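PDB 6Y04: carbonic anhydrase from Trichomonas vaginalis, which probably catalyses the reversible hydration of carbon dioxide to hydrogencarbonate as a zinc-dependent enzyme of the beta class. Local coordinates for residues Ile32-Cys37 and Glu90-Gly95; Ala63-Trp68 and Met94-Cys99; Asp139-Ile144 and Gly165-Pro170. All coordinates share one frame; numbering follows the deposited sequence.

Interaction 1 (Ile32-Cys37 and Glu90-Gly95); sequences IAIVTC and EIFIMG. With ZN (zinc ion), chain C.
Phe92 lies against Ile32 and Ile34 on one face of a parallel strand pair. Its ring offers CE1 at the rim to CG2 of Ile32, 3.8 Å away, while CD1 of Ile34 reaches the root of the ring, 3.8 Å from Phe92 CB, approaching at a slant. Ile34 manages this because CG1 stands beside its own backbone N (chi1 -44°) and the chain then folds again at chi2, which brings the terminal methyl nearer the neighbouring strand. On the other face the contacts are longer, with Val35 CB 4.2 Å from Ile93 CG1 and Ala33 beside Ile91.

Four backbone hydrogen bonds join the strands, from Ala33 N to Glu90 O, Phe92 N to Ala33 O, Val35 N to Phe92 O and Met94 N to Val35 O. Thr36 then takes over with its side chain: OG1 donates to Met94 O at 2.7 Å, tilted 20° from the carbonyl plane. Thr36 and Met94 run side by side here, and Met94, bent at chi3, brings CE to 3.8 Å from Thr36 OG1. One residue on, Cys37 SG binds the zinc ion.

Strand 57-61 flanks 32-36 and strand 163-168 flanks 90-96, so both strands are interior to the sheet. Helix 74-85 covers the Ala33, Val35 and Ile91 face through Leu79, whereas Phe92 stacks with His164 and meets Ile7 of the second subunit.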
loop_
_atom_site.group_PDB
_atom_site.type_symbol
_atom_site.label_atom_id
_atom_site.label_comp_id
_atom_site.label_asym_id
_atom_site.label_seq_id
_atom_site.Cartn_x
_atom_site.Cartn_y
_atom_site.Cartn_z
ATOM N N ILE A 32 -6.786 -10.642 9.312
ATOM C CA ILE A 32 -5.555 -9.931 9.621
ATOM C C ILE A 32 -5.250 -8.904 8.531
ATOM O O ILE A 32 -5.566 -9.100 7.357
ATOM C CB ILE A 32 -4.381 -10.905 9.862
ATOM C CG1 ILE A 32 -4.077 -11.760 8.628
ATOM C CG2 ILE A 32 -4.631 -11.756 11.100
ATOM C CD1 ILE A 32 -2.836 -12.617 8.763
ATOM N N ALA A 33 -4.653 -7.790 8.955
ATOM C CA ALA A 33 -4.148 -6.774 8.053
ATOM C C ALA A 33 -2.627 -6.713 8.182
ATOM O O ALA A 33 -2.103 -6.690 9.299
ATOM C CB ALA A 33 -4.781 -5.441 8.390
ATOM N N ILE A 34 -1.933 -6.683 7.034
ATOM C CA ILE A 34 -0.494 -6.464 6.976
ATOM C C ILE A 34 -0.230 -5.061 6.432
ATOM O O ILE A 34 -0.748 -4.711 5.372
ATOM C CB ILE A 34 0.211 -7.522 6.102
ATOM C CG1 ILE A 34 -0.279 -8.952 6.366
ATOM C CG2 ILE A 34 1.725 -7.401 6.202
ATOM C CD1 ILE A 34 0.045 -9.513 7.743
ATOM N N VAL A 35 0.591 -4.281 7.156
ATOM C CA VAL A 35 1.121 -3.019 6.651
ATOM C C VAL A 35 2.615 -3.182 6.384
ATOM O O VAL A 35 3.380 -3.486 7.296
ATOM C CB VAL A 35 0.835 -1.833 7.602
ATOM C CG1 VAL A 35 1.400 -0.522 7.066
ATOM C CG2 VAL A 35 -0.655 -1.687 7.902
ATOM N N THR A 36 3.029 -2.982 5.132
ATOM C CA THR A 36 4.435 -3.163 4.807
ATOM C C THR A 36 4.878 -2.103 3.800
ATOM O O THR A 36 4.121 -1.185 3.488
ATOM C CB THR A 36 4.754 -4.626 4.461
ATOM O OG1 THR A 36 6.164 -4.803 4.602
ATOM C CG2 THR A 36 4.302 -5.040 3.076
ATOM N N CYS A 37 6.122 -2.241 3.323
ATOM C CA CYS A 37 6.751 -1.232 2.489
ATOM C C CYS A 37 6.494 -1.522 1.010
ATOM O O CYS A 37 6.191 -2.650 0.621
ATOM C CB CYS A 37 8.252 -1.167 2.740
ATOM S SG CYS A 37 9.025 0.201 1.837
ATOM N N GLU A 90 -6.689 -8.352 13.771
ATOM C CA GLU A 90 -5.286 -8.209 14.134
ATOM C C GLU A 90 -4.557 -7.395 13.069
ATOM O O GLU A 90 -4.806 -7.563 11.874
ATOM C CB GLU A 90 -4.625 -9.582 14.288
ATOM C CG GLU A 90 -5.117 -10.373 15.495
ATOM C CD GLU A 90 -4.356 -11.651 15.804
ATOM O OE1 GLU A 90 -3.112 -11.592 15.871
ATOM O OE2 GLU A 90 -5.002 -12.710 15.966
ATOM N N ILE A 91 -3.651 -6.520 13.517
ATOM C CA ILE A 91 -2.853 -5.732 12.593
ATOM C C ILE A 91 -1.379 -6.066 12.804
ATOM O O ILE A 91 -0.879 -6.015 13.926
ATOM C CB ILE A 91 -3.128 -4.221 12.753
ATOM C CG1 ILE A 91 -4.593 -3.858 12.497
ATOM C CG2 ILE A 91 -2.185 -3.397 11.883
ATOM C CD1 ILE A 91 -4.963 -2.454 12.947
ATOM N N PHE A 92 -0.694 -6.403 11.705
ATOM C CA PHE A 92 0.748 -6.581 11.714
ATOM C C PHE A 92 1.402 -5.459 10.917
ATOM O O PHE A 92 1.125 -5.295 9.726
ATOM C CB PHE A 92 1.114 -7.923 11.081
ATOM C CG PHE A 92 0.590 -9.122 11.825
ATOM C CD1 PHE A 92 -0.742 -9.499 11.713
ATOM C CD2 PHE A 92 1.425 -9.866 12.646
ATOM C CE1 PHE A 92 -1.233 -10.597 12.408
ATOM C CE2 PHE A 92 0.935 -10.964 13.339
ATOM C CZ PHE A 92 -0.389 -11.329 13.217
ATOM N N ILE A 93 2.268 -4.689 11.587
ATOM C CA ILE A 93 3.080 -3.694 10.903
ATOM C C ILE A 93 4.492 -4.242 10.709
ATOM O O ILE A 93 5.191 -4.552 11.674
ATOM C CB ILE A 93 3.042 -2.349 11.659
ATOM C CG1 ILE A 93 1.613 -1.798 11.682
ATOM C CG2 ILE A 93 4.018 -1.350 11.052
ATOM C CD1 ILE A 93 1.319 -0.953 12.887
ATOM N N MET A 94 4.896 -4.359 9.438
ATOM C CA MET A 94 6.115 -5.069 9.084
ATOM C C MET A 94 7.051 -4.167 8.280
ATOM O O MET A 94 6.844 -3.945 7.083
ATOM C CB MET A 94 5.791 -6.336 8.291
ATOM C CG MET A 94 7.025 -7.096 7.874
ATOM S SD MET A 94 6.662 -8.764 7.338
ATOM C CE MET A 94 5.803 -8.426 5.803
ATOM N N GLY A 95 8.089 -3.668 8.967
ATOM C CA GLY A 95 9.148 -2.895 8.345
ATOM C C GLY A 95 10.258 -3.803 7.831
ATOM O O GLY A 95 10.179 -5.021 7.958
HETATM ZN ZN ZN C . 11.253 0.422 2.513
HETATM O O HOH W 1 12.110 1.221 0.896
#

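Interaction 2 (Ala63-Trp68 and Met94-Cys99); sequences AGNGIW and MGHECC. With ZN (zinc ion), chain C.
Asn65 leans its carboxamide over the backbone of Met94 and Gly95, where strand 90-96 runs into the zinc site. CG sits between the backbone N and the carbonyl carbon (chi1 52°), and chi2 of -86° turns the amide so that both ends lie near Gly95: ND2 is 3.5 Å from Gly95 CA, and OD1 is only slightly farther from the same atom. No direct hydrogen bond joins the two segments. Instead a water bridges them, donating to Asn65 OD1 at 3.0 Å and accepting from His96 N at 2.9 Å. The amide oxygen and the backbone N-H of a zinc ligand are thus tied through a single water.

His96 directs NE2 to the metal at 2.0 Å. On the far side of the ring ND1 makes a weak hydrogen bond to Glu97 O, which may help set the rotation of the ring that presents NE2 to the metal. Cys99 packs its CB over one face of this imidazole, 3.5 Å above the plane and offset toward the rim. With chi1 at -173°, its SG swings to the zinc ion at 2.3 Å and lies 3.9 Å from Gly64 CA. Gly64 has a positive phi and, lacking a side chain, lets Cys99 SG lie against its CA.

Cys37 supplies the third protein ligand, and a water 2.0 Å from the zinc ion completes a four-coordinate site. Two cysteines, one histidine and a water around zinc form the open active-site arrangement characteristic of beta-class carbonic anhydrases.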
loop_
_atom_site.group_PDB
_atom_site.type_symbol
_atom_site.label_atom_id
_atom_site.label_comp_id
_atom_site.label_asym_id
_atom_site.label_seq_id
_atom_site.Cartn_x
_atom_site.Cartn_y
_atom_site.Cartn_z
ATOM N N ALA A 63 5.733 3.670 1.077
ATOM C CA ALA A 63 7.156 3.870 1.305
ATOM C C ALA A 63 7.427 4.017 2.799
ATOM O O ALA A 63 7.053 5.016 3.401
ATOM C CB ALA A 63 7.628 5.081 0.534
ATOM N N GLY A 64 8.056 2.997 3.394
ATOM C CA GLY A 64 8.487 3.061 4.781
ATOM C C GLY A 64 7.422 2.603 5.777
ATOM O O GLY A 64 7.665 2.620 6.984
ATOM N N ASN A 65 6.248 2.200 5.270
ATOM C CA ASN A 65 5.193 1.572 6.060
ATOM C C ASN A 65 4.968 2.297 7.392
ATOM O O ASN A 65 4.856 1.659 8.442
ATOM C CB ASN A 65 5.476 0.083 6.302
ATOM C CG ASN A 65 6.855 -0.173 6.876
ATOM O OD1 ASN A 65 7.827 -0.294 6.131
ATOM N ND2 ASN A 65 6.951 -0.237 8.195
ATOM N N GLY A 66 4.890 3.632 7.336
ATOM C CA GLY A 66 4.890 4.438 8.545
ATOM C C GLY A 66 3.511 5.003 8.871
ATOM O O GLY A 66 2.774 5.436 7.983
ATOM N N ILE A 67 3.172 4.959 10.163
ATOM C CA ILE A 67 2.082 5.744 10.715
ATOM C C ILE A 67 2.696 6.665 11.760
ATOM O O ILE A 67 3.146 6.208 12.807
ATOM C CB ILE A 67 0.984 4.844 11.324
ATOM C CG1 ILE A 67 0.441 3.825 10.318
ATOM C CG2 ILE A 67 -0.127 5.674 11.948
ATOM C CD1 ILE A 67 1.250 2.546 10.249
ATOM N N TRP A 68 2.740 7.960 11.448
ATOM C CA TRP A 68 3.272 8.942 12.374
ATOM C C TRP A 68 2.136 9.777 12.961
ATOM O O TRP A 68 2.340 10.499 13.936
ATOM C CB TRP A 68 4.361 9.798 11.706
ATOM C CG TRP A 68 4.014 10.318 10.340
ATOM C CD1 TRP A 68 4.343 9.751 9.144
ATOM C CD2 TRP A 68 3.283 11.520 10.019
ATOM N NE1 TRP A 68 3.865 10.507 8.108
ATOM C CE2 TRP A 68 3.213 11.601 8.609
ATOM C CE3 TRP A 68 2.683 12.540 10.777
ATOM C CZ2 TRP A 68 2.572 12.655 7.950
ATOM C CZ3 TRP A 68 2.037 13.576 10.131
ATOM C CH2 TRP A 68 1.986 13.629 8.732
ATOM N N MET A 94 4.896 -4.359 9.438
ATOM C CA MET A 94 6.115 -5.069 9.084
ATOM C C MET A 94 7.051 -4.167 8.280
ATOM O O MET A 94 6.844 -3.945 7.083
ATOM C CB MET A 94 5.791 -6.336 8.291
ATOM C CG MET A 94 7.025 -7.096 7.874
ATOM S SD MET A 94 6.662 -8.764 7.338
ATOM C CE MET A 94 5.803 -8.426 5.803
ATOM N N GLY A 95 8.089 -3.668 8.967
ATOM C CA GLY A 95 9.148 -2.895 8.345
ATOM C C GLY A 95 10.258 -3.803 7.831
ATOM O O GLY A 95 10.179 -5.021 7.958
ATOM N N HIS A 96 11.297 -3.204 7.245
ATOM C CA HIS A 96 12.377 -4.001 6.693
ATOM C C HIS A 96 13.704 -3.265 6.818
ATOM O O HIS A 96 13.744 -2.037 6.809
ATOM C CB HIS A 96 12.070 -4.403 5.245
ATOM C CG HIS A 96 12.119 -3.265 4.278
ATOM N ND1 HIS A 96 13.163 -3.107 3.390
ATOM C CD2 HIS A 96 11.276 -2.228 4.060
ATOM C CE1 HIS A 96 12.958 -2.032 2.660
ATOM N NE2 HIS A 96 11.813 -1.469 3.053
ATOM N N GLU A 97 14.777 -4.060 6.924
ATOM C CA GLU A 97 16.152 -3.585 6.949
ATOM C C GLU A 97 16.489 -3.023 5.571
ATOM O O GLU A 97 15.939 -3.479 4.572
ATOM C CB GLU A 97 17.092 -4.737 7.321
ATOM C CG GLU A 97 16.480 -5.711 8.323
ATOM C CD GLU A 97 17.405 -6.716 8.990
ATOM O OE1 GLU A 97 18.600 -6.392 9.165
ATOM O OE2 GLU A 97 16.921 -7.820 9.346
ATOM N N CYS A 98 17.379 -2.024 5.532
ATOM C CA CYS A 98 17.834 -1.395 4.297
ATOM C C CYS A 98 16.669 -0.667 3.621
ATOM O O CYS A 98 16.561 -0.687 2.396
ATOM C CB CYS A 98 18.435 -2.409 3.320
ATOM S SG CYS A 98 19.737 -3.477 4.003
ATOM N N CYS A 99 15.798 -0.025 4.419
ATOM C CA CYS A 99 14.633 0.661 3.882
ATOM C C CYS A 99 15.124 1.953 3.232
ATOM O O CYS A 99 16.052 2.578 3.747
ATOM C CB CYS A 99 13.611 0.982 4.973
ATOM S SG CYS A 99 12.046 1.651 4.338
HETATM ZN ZN ZN C . 11.253 0.422 2.513
HETATM O O HOH W 2 10.674 -0.417 6.921
HETATM O O HOH W 1 12.110 1.221 0.896
#

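Interaction 3 (Asp139-Ile144 and Gly165-Pro170); sequences DPIDNI and GLLIHP
Ile144 has CG1 beside its backbone N (chi1 -70°) and an extended chi2, which sends CD1 out from helix 140-152 to the strand; Leu167 answers with CG opposite its own N (chi1 172°), which places its methyls against the helix. The contact is helix-on-sheet packing in the alpha/beta core of the beta-class carbonic anhydrase fold, the segment 140-144 of the helix running roughly antiparallel to strand 165-168, at 157°, with the two axes 8.8 Å apart at closest approach. The two side chains meet at about a right angle, with Ile144 CD1 4.0 Å from Leu167 CD1.

The branches of Ile144 divide the work. CD1 lies 3.2 Å from Leu166 O, a close packing contact of a methyl with the strand's carbonyl oxygen. CG2 rests on the backbone of Gly165, 3.7 Å from its CA; the absence of a side chain at Gly165 lets the helix come this close. Farther along, Leu167 spreads its two methyls against the first turn of the helix, CD1 lying 4.4 Å from Pro140 CB and CD2 near Ile141 CG1.

Strand 175-179 pairs with 163-168 on one side and strand 90-96 on the other, while Leu166 points away from the helix and packs on Leu4 of the second subunit. Asp139 forms the N-cap of the helix: OD1 accepts a weak bond from Ile141 N, and OD2 is approached by Asp142 N from above the carboxylate plane at 3.2 Å.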
loop_
_atom_site.group_PDB
_atom_site.type_symbol
_atom_site.label_atom_id
_atom_site.label_comp_id
_atom_site.label_asym_id
_atom_site.label_seq_id
_atom_site.Cartn_x
_atom_site.Cartn_y
_atom_site.Cartn_z
ATOM N N ASP A 139 15.101 5.167 11.574
ATOM C CA ASP A 139 15.608 3.804 11.573
ATOM C C ASP A 139 14.418 2.855 11.410
ATOM O O ASP A 139 13.345 3.123 11.955
ATOM C CB ASP A 139 16.498 3.564 12.803
ATOM C CG ASP A 139 16.416 2.173 13.419
ATOM O OD1 ASP A 139 16.656 1.186 12.697
ATOM O OD2 ASP A 139 16.123 2.090 14.627
ATOM N N PRO A 140 14.545 1.749 10.631
ATOM C CA PRO A 140 13.443 0.801 10.440
ATOM C C PRO A 140 12.797 0.263 11.718
ATOM O O PRO A 140 11.570 0.202 11.797
ATOM C CB PRO A 140 14.079 -0.335 9.620
ATOM C CG PRO A 140 15.211 0.337 8.871
ATOM C CD PRO A 140 15.733 1.379 9.842
ATOM N N ILE A 141 13.624 -0.113 12.707
ATOM C CA ILE A 141 13.133 -0.676 13.958
ATOM C C ILE A 141 12.360 0.389 14.740
ATOM O O ILE A 141 11.279 0.129 15.276
ATOM C CB ILE A 141 14.281 -1.296 14.785
ATOM C CG1 ILE A 141 14.866 -2.529 14.093
ATOM C CG2 ILE A 141 13.820 -1.628 16.200
ATOM C CD1 ILE A 141 16.376 -2.517 13.977
ATOM N N ASP A 142 12.934 1.594 14.797
ATOM C CA ASP A 142 12.330 2.672 15.556
ATOM C C ASP A 142 11.002 3.059 14.912
ATOM O O ASP A 142 10.044 3.342 15.624
ATOM C CB ASP A 142 13.330 3.797 15.841
ATOM C CG ASP A 142 13.940 3.730 17.242
ATOM O OD1 ASP A 142 14.476 2.653 17.636
ATOM O OD2 ASP A 142 13.860 4.756 17.944
ATOM N N ASN A 143 10.956 3.017 13.573
ATOM C CA ASN A 143 9.759 3.321 12.805
ATOM C C ASN A 143 8.672 2.286 13.089
ATOM O O ASN A 143 7.497 2.639 13.183
ATOM C CB ASN A 143 10.033 3.461 11.300
ATOM C CG ASN A 143 8.767 3.705 10.497
ATOM O OD1 ASN A 143 8.178 4.788 10.568
ATOM N ND2 ASN A 143 8.321 2.700 9.755
ATOM N N ILE A 144 9.069 1.014 13.214
ATOM C CA ILE A 144 8.124 -0.045 13.529
ATOM C C ILE A 144 7.516 0.229 14.905
ATOM O O ILE A 144 6.295 0.254 15.048
ATOM C CB ILE A 144 8.772 -1.441 13.461
ATOM C CG1 ILE A 144 9.119 -1.853 12.030
ATOM C CG2 ILE A 144 7.872 -2.481 14.123
ATOM C CD1 ILE A 144 10.237 -2.883 11.946
ATOM N N GLY A 165 4.394 -5.770 15.666
ATOM C CA GLY A 165 5.472 -5.193 14.890
ATOM C C GLY A 165 6.456 -6.269 14.457
ATOM O O GLY A 165 6.924 -7.040 15.286
ATOM N N LEU A 166 6.729 -6.311 13.150
ATOM C CA LEU A 166 7.640 -7.288 12.579
ATOM C C LEU A 166 8.703 -6.568 11.758
ATOM O O LEU A 166 8.486 -5.463 11.259
ATOM C CB LEU A 166 6.860 -8.262 11.694
ATOM C CG LEU A 166 5.701 -8.998 12.367
ATOM C CD1 LEU A 166 5.009 -9.922 11.379
ATOM C CD2 LEU A 166 6.167 -9.783 13.584
ATOM N N LEU A 167 9.838 -7.248 11.605
ATOM C CA LEU A 167 10.904 -6.804 10.730
ATOM C C LEU A 167 11.237 -7.952 9.782
ATOM O O LEU A 167 11.433 -9.088 10.216
ATOM C CB LEU A 167 12.103 -6.388 11.590
ATOM C CG LEU A 167 13.394 -6.074 10.831
ATOM C CD1 LEU A 167 13.386 -4.647 10.302
ATOM C CD2 LEU A 167 14.611 -6.291 11.724
ATOM N N ILE A 168 11.243 -7.643 8.478
ATOM C CA ILE A 168 11.642 -8.611 7.470
ATOM C C ILE A 168 12.941 -8.130 6.829
ATOM O O ILE A 168 13.151 -6.930 6.648
ATOM C CB ILE A 168 10.521 -8.878 6.436
ATOM C CG1 ILE A 168 10.905 -9.984 5.450
ATOM C CG2 ILE A 168 10.094 -7.605 5.716
ATOM C CD1 ILE A 168 9.773 -10.484 4.581
ATOM N N HIS A 169 13.810 -9.095 6.509
ATOM C CA HIS A 169 15.011 -8.823 5.740
ATOM C C HIS A 169 14.707 -8.959 4.250
ATOM O O HIS A 169 14.280 -10.017 3.788
ATOM C CB HIS A 169 16.172 -9.720 6.188
ATOM C CG HIS A 169 17.472 -9.261 5.617
ATOM N ND1 HIS A 169 17.731 -9.286 4.251
ATOM C CD2 HIS A 169 18.570 -8.734 6.200
ATOM C CE1 HIS A 169 18.931 -8.797 4.022
ATOM N NE2 HIS A 169 19.467 -8.462 5.202
ATOM N N PRO A 170 14.953 -7.910 3.437
ATOM C CA PRO A 170 14.506 -7.911 2.042
ATOM C C PRO A 170 15.245 -8.886 1.118
ATOM O O PRO A 170 14.778 -9.158 0.011
ATOM C CB PRO A 170 14.676 -6.444 1.618
ATOM C CG PRO A 170 15.769 -5.909 2.516
ATOM C CD PRO A 170 15.663 -6.678 3.818
#

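Overall arrangement
Strand 90-96 carries interactions 1 and 2, and interaction 3 joins it through the neighbouring strand 163-168. Interactions 1 and 2 share Met94 and Gly95 and converge on the zinc ion, Cys37 coming from the former and His96 and Cys99 from the latter. At their junction Cys37 SG lies 3.3 Å from Gly64 N, and Cys37 CB is 3.5 Å from Asn65 OD1. The link to interaction 3 has Gly95 O 2.9 Å from Ile168 N and Gly95 N 2.9 Å from Leu166 O, both probable hydrogen bonds. Its helix also approaches interaction 2, the centres of the two contacts about 6 Å apart, and the side chain of Pro140 comes within about 7 Å of the metal.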